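Side-chain contacts in molybdopterin biosynthesis enzyme, MoaB (Thermus thermophilus, PDB 3MCH), which probably takes part in molybdenum cofactor biosynthesis, most likely binding molybdopterin: residues E17-T21 and T22-I26; A117-G121 and R122-L126. All coordinates share one frame; numbering follows the deposited sequence.

How the contacts relate
Contacts 1 and 2 are both local, yet they illustrate two ways in which neighbouring residues fix the chain. Contact 1 is a helix cap at 17-26, partly buried, its outer end exposed; contact 2 is the hairpin of 117-126, mostly buried, with the turn at its tip exposed. They hold different elements, helix 21-30 and the strand pair 117-120/123-128, on opposite sides of the chain's centre, their own centres about 23 Å apart. At the helix start the chemistry is that of a buried carboxylate, backbone N-H groups and water. In the sheet it is backbone pairing with apolar side chains beside it, and the polar ends of R120 and T123 bind other elements.

Contact 1: E17-T21 and T22-I26; sequences ERQDT and THLAI
An aspartate N-cap, D20, meets the backbone of T22 and H23 where the loop after strand 2-9 turns into helix 21-30. Its carboxylate CG stands anti to the backbone N (chi1 -178°), a torsion that lays OD1 over the first turn. There OD1 accepts a bond from H23 N at 3.0 Å, nearly straight at the hydrogen, although the donor arrives from well above the carboxylate plane. A second bond, from T22 N to OD1, is weak, at 3.2 Å and strongly bent. The same oxygen accepts a hydrogen bond from a water 2.8 Å from OD1, which also donates to T22 OG1, itself held by a hydrogen bond to G130 O, and accepts from R18 NH1, joining the loop arginine to the cap. OD2 serves different partners: it lies 3.3 Å from H23 CB and is hydrogen-bonded to the hydroxyls of T8 and Y40, so the buried carboxylate ties the helix start to two neighbouring strands. The setting is the first beta-alpha-beta crossover of the sheet, in which helix 21-30 connects the parallel strands 2-9 and 35-43. Were D20 an alanine, H23 N would probably lose its capping acceptor and the T8 and Y40 hydroxyls the oxygen they share. Behind the cap, a second water spans D20 O and H23 ND1, while the imidazole stacks on Y40. Helical bonding proper is under way with A25 N to T21 O at 3.1 Å. On the outer side, the extended Q19 side chain crosses that of L24 at about a right angle; L24 CD1 rests on the terminal amide, 3.6 Å from Q19 CD.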
loop_
_atom_site.group_PDB
_atom_site.type_symbol
_atom_site.label_atom_id
_atom_site.label_comp_id
_atom_site.label_asym_id
_atom_site.label_seq_id
_atom_site.Cartn_x
_atom_site.Cartn_y
_atom_site.Cartn_z
ATOM N N GLU B 17 28.434 -25.076 -3.599
ATOM C CA GLU B 17 27.933 -25.082 -4.965
ATOM C C GLU B 17 26.465 -25.181 -5.351
ATOM O O GLU B 17 25.799 -26.180 -5.092
ATOM C CB GLU B 17 28.484 -26.298 -5.714
ATOM C CG GLU B 17 29.462 -25.938 -6.817
ATOM C CD GLU B 17 30.014 -27.152 -7.529
ATOM O OE1 GLU B 17 30.752 -27.937 -6.887
ATOM O OE2 GLU B 17 29.710 -27.323 -8.731
ATOM N N ARG B 18 25.993 -24.114 -5.989
ATOM C CA ARG B 18 24.636 -23.985 -6.508
ATOM C C ARG B 18 24.710 -22.765 -7.410
ATOM O O ARG B 18 25.395 -21.789 -7.090
ATOM C CB ARG B 18 23.680 -23.806 -5.313
ATOM C CG ARG B 18 23.376 -22.357 -4.915
ATOM C CD ARG B 18 22.162 -22.281 -3.996
ATOM N NE ARG B 18 20.909 -22.555 -4.701
ATOM C CZ ARG B 18 20.280 -21.676 -5.476
ATOM N NH1 ARG B 18 20.784 -20.461 -5.645
ATOM N NH2 ARG B 18 19.152 -22.011 -6.088
ATOM N N GLN B 19 24.037 -22.824 -8.553
ATOM C CA GLN B 19 24.046 -21.691 -9.465
ATOM C C GLN B 19 22.850 -20.840 -9.061
ATOM O O GLN B 19 21.760 -21.354 -8.804
ATOM C CB GLN B 19 23.932 -22.117 -10.934
ATOM C CG GLN B 19 23.814 -20.926 -11.875
ATOM C CD GLN B 19 23.858 -21.303 -13.343
ATOM O OE1 GLN B 19 23.049 -22.101 -13.820
ATOM N NE2 GLN B 19 24.803 -20.716 -14.072
ATOM N N ASP B 20 23.071 -19.534 -8.993
ATOM C CA ASP B 20 22.024 -18.599 -8.618
ATOM C C ASP B 20 21.098 -18.456 -9.812
ATOM O O ASP B 20 21.349 -17.639 -10.697
ATOM C CB ASP B 20 22.652 -17.249 -8.268
ATOM C CG ASP B 20 21.633 -16.235 -7.810
ATOM O OD1 ASP B 20 20.422 -16.512 -7.929
ATOM O OD2 ASP B 20 22.052 -15.160 -7.335
ATOM N N THR B 21 20.032 -19.255 -9.837
ATOM C CA THR B 21 19.083 -19.228 -10.943
ATOM C C THR B 21 18.130 -18.035 -10.940
ATOM O O THR B 21 17.554 -17.698 -11.975
ATOM C CB THR B 21 18.245 -20.518 -10.997
ATOM O OG1 THR B 21 17.648 -20.756 -9.720
ATOM C CG2 THR B 21 19.122 -21.708 -11.391
ATOM N N THR B 22 17.953 -17.397 -9.788
ATOM C CA THR B 22 17.069 -16.238 -9.727
ATOM C C THR B 22 17.773 -15.078 -10.428
ATOM O O THR B 22 17.159 -14.336 -11.196
ATOM C CB THR B 22 16.746 -15.864 -8.279
ATOM O OG1 THR B 22 16.164 -16.997 -7.623
ATOM C CG2 THR B 22 15.752 -14.701 -8.236
ATOM N N HIS B 23 19.066 -14.936 -10.155
ATOM C CA HIS B 23 19.895 -13.913 -10.785
ATOM C C HIS B 23 19.710 -14.024 -12.301
ATOM O O HIS B 23 19.498 -13.026 -12.992
ATOM C CB HIS B 23 21.364 -14.157 -10.416
ATOM C CG HIS B 23 22.345 -13.407 -11.262
ATOM N ND1 HIS B 23 23.588 -13.912 -11.580
ATOM C CD2 HIS B 23 22.278 -12.185 -11.844
ATOM C CE1 HIS B 23 24.243 -13.037 -12.321
ATOM N NE2 HIS B 23 23.471 -11.980 -12.496
ATOM N N LEU B 24 19.783 -15.249 -12.815
ATOM C CA LEU B 24 19.628 -15.483 -14.248
ATOM C C LEU B 24 18.241 -15.137 -14.774
ATOM O O LEU B 24 18.105 -14.627 -15.884
ATOM C CB LEU B 24 19.947 -16.940 -14.583
ATOM C CG LEU B 24 21.391 -17.379 -14.332
ATOM C CD1 LEU B 24 21.538 -18.839 -14.708
ATOM C CD2 LEU B 24 22.350 -16.524 -15.146
ATOM N N ALA B 25 17.210 -15.422 -13.986
ATOM C CA ALA B 25 15.841 -15.123 -14.400
ATOM C C ALA B 25 15.665 -13.613 -14.531
ATOM O O ALA B 25 15.010 -13.129 -15.455
ATOM C CB ALA B 25 14.850 -15.678 -13.386
ATOM N N ILE B 26 16.251 -12.875 -13.594
ATOM C CA ILE B 26 16.166 -11.423 -13.606
ATOM C C ILE B 26 16.838 -10.851 -14.855
ATOM O O ILE B 26 16.270 -10.004 -15.541
ATOM C CB ILE B 26 16.795 -10.827 -12.329
ATOM C CG1 ILE B 26 15.937 -11.229 -11.120
ATOM C CG2 ILE B 26 16.909 -9.310 -12.459
ATOM C CD1 ILE B 26 14.430 -10.881 -11.176
HETATM O O HOH W 1 18.899 -17.877 -6.059
HETATM O O HOH W 2 24.006 -16.796 -11.540
#

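Contact 2: A117-G121 and R122-L126; sequences AGVRG and RTLIL
With CG anti to the backbone N (chi1 -180°) and chi2 near 63°, L124 turns CD1 toward V119, whose CG1 is anti to the backbone N (chi1 175°), leaving CG2 beside that N. L124 CD1 and V119 CG2 meet at 4.0 Å, the side chains crossing at about a right angle, and the same CD1 of L124 lies 3.4 Å from G118 O. A117 CB touches L126 CG more loosely on this face, which helices 93-99 and 146-154 cover. Between these non-hydrogen-bonded pairs, G118 and I125 form a hydrogen-bonded one: G118 N gives to I125 O at 2.9 Å, and I125 N returns a nearly straight bond to G118 O at 2.8 Å. At the far end T123 N reaches R120 O at 2.9 Å from above the carbonyl plane. G121, with positive phi, and R122 form the turn, where a beta carbon on G121 would press on R122 N. On the opposite face the polar ends of R120 and T123 turn to different partners: the guanidinium binds L87 O and forms a salt bridge with D59, whereas T123 OG1 bonds to L63 O. Such pairing defines a two-residue beta hairpin, its loop close to a type II' turn, which here supplies the antiparallel strand 117-120 of an otherwise largely parallel mixed sheet, next to strand 90-91.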
loop_
_atom_site.group_PDB
_atom_site.type_symbol
_atom_site.label_atom_id
_atom_site.label_comp_id
_atom_site.label_asym_id
_atom_site.label_seq_id
_atom_site.Cartn_x
_atom_site.Cartn_y
_atom_site.Cartn_z
ATOM N N ALA B 117 9.669 -0.918 -2.214
ATOM C CA ALA B 117 10.272 -0.242 -3.352
ATOM C C ALA B 117 10.479 1.197 -2.917
ATOM O O ALA B 117 9.625 1.774 -2.241
ATOM C CB ALA B 117 9.346 -0.300 -4.564
ATOM N N GLY B 118 11.610 1.777 -3.287
ATOM C CA GLY B 118 11.856 3.149 -2.905
ATOM C C GLY B 118 13.083 3.741 -3.549
ATOM O O GLY B 118 13.740 3.113 -4.381
ATOM N N VAL B 119 13.398 4.965 -3.146
ATOM C CA VAL B 119 14.546 5.668 -3.685
ATOM C C VAL B 119 15.510 6.088 -2.586
ATOM O O VAL B 119 15.094 6.481 -1.499
ATOM C CB VAL B 119 14.098 6.945 -4.442
ATOM C CG1 VAL B 119 15.310 7.758 -4.900
ATOM C CG2 VAL B 119 13.225 6.553 -5.636
ATOM N N ARG B 120 16.799 5.959 -2.874
ATOM C CA ARG B 120 17.852 6.406 -1.970
ATOM C C ARG B 120 18.756 7.209 -2.898
ATOM O O ARG B 120 19.300 6.667 -3.867
ATOM C CB ARG B 120 18.637 5.244 -1.352
ATOM C CG ARG B 120 19.692 5.736 -0.356
ATOM C CD ARG B 120 20.632 4.638 0.126
ATOM N NE ARG B 120 21.767 5.200 0.857
ATOM C CZ ARG B 120 21.710 5.677 2.099
ATOM N NH1 ARG B 120 20.569 5.659 2.776
ATOM N NH2 ARG B 120 22.801 6.185 2.664
ATOM N N GLY B 121 18.896 8.502 -2.626
ATOM C CA GLY B 121 19.714 9.340 -3.484
ATOM C C GLY B 121 19.110 9.361 -4.877
ATOM O O GLY B 121 17.996 9.842 -5.065
ATOM N N ARG B 122 19.838 8.837 -5.858
ATOM C CA ARG B 122 19.342 8.777 -7.226
ATOM C C ARG B 122 19.307 7.327 -7.685
ATOM O O ARG B 122 19.575 7.025 -8.847
ATOM C CB ARG B 122 20.227 9.606 -8.153
ATOM C CG ARG B 122 19.908 11.099 -8.124
ATOM C CD ARG B 122 20.987 11.890 -8.830
ATOM N NE ARG B 122 22.212 11.926 -8.037
ATOM C CZ ARG B 122 23.435 11.787 -8.540
ATOM N NH1 ARG B 122 24.490 11.837 -7.738
ATOM N NH2 ARG B 122 23.600 11.585 -9.841
ATOM N N THR B 123 18.969 6.440 -6.756
ATOM C CA THR B 123 18.900 5.011 -7.035
ATOM C C THR B 123 17.543 4.433 -6.652
ATOM O O THR B 123 17.060 4.638 -5.538
ATOM C CB THR B 123 19.990 4.243 -6.255
ATOM O OG1 THR B 123 21.275 4.789 -6.575
ATOM C CG2 THR B 123 19.967 2.757 -6.617
ATOM N N LEU B 124 16.925 3.718 -7.589
ATOM C CA LEU B 124 15.640 3.079 -7.334
ATOM C C LEU B 124 15.945 1.668 -6.860
ATOM O O LEU B 124 16.733 0.962 -7.487
ATOM C CB LEU B 124 14.802 3.032 -8.617
ATOM C CG LEU B 124 13.416 2.394 -8.535
ATOM C CD1 LEU B 124 12.516 3.184 -7.587
ATOM C CD2 LEU B 124 12.815 2.357 -9.936
ATOM N N ILE B 125 15.318 1.263 -5.759
ATOM C CA ILE B 125 15.541 -0.055 -5.184
ATOM C C ILE B 125 14.235 -0.826 -5.057
ATOM O O ILE B 125 13.262 -0.326 -4.485
ATOM C CB ILE B 125 16.193 0.059 -3.774
ATOM C CG1 ILE B 125 17.451 0.925 -3.860
ATOM C CG2 ILE B 125 16.532 -1.321 -3.229
ATOM C CD1 ILE B 125 17.183 2.404 -3.765
ATOM N N LEU B 126 14.216 -2.037 -5.612
ATOM C CA LEU B 126 13.039 -2.900 -5.538
ATOM C C LEU B 126 13.411 -4.240 -4.911
ATOM O O LEU B 126 14.441 -4.821 -5.264
ATOM C CB LEU B 126 12.466 -3.172 -6.937
ATOM C CG LEU B 126 11.527 -2.146 -7.582
ATOM C CD1 LEU B 126 12.225 -0.819 -7.770
ATOM C CD2 LEU B 126 11.053 -2.703 -8.917
#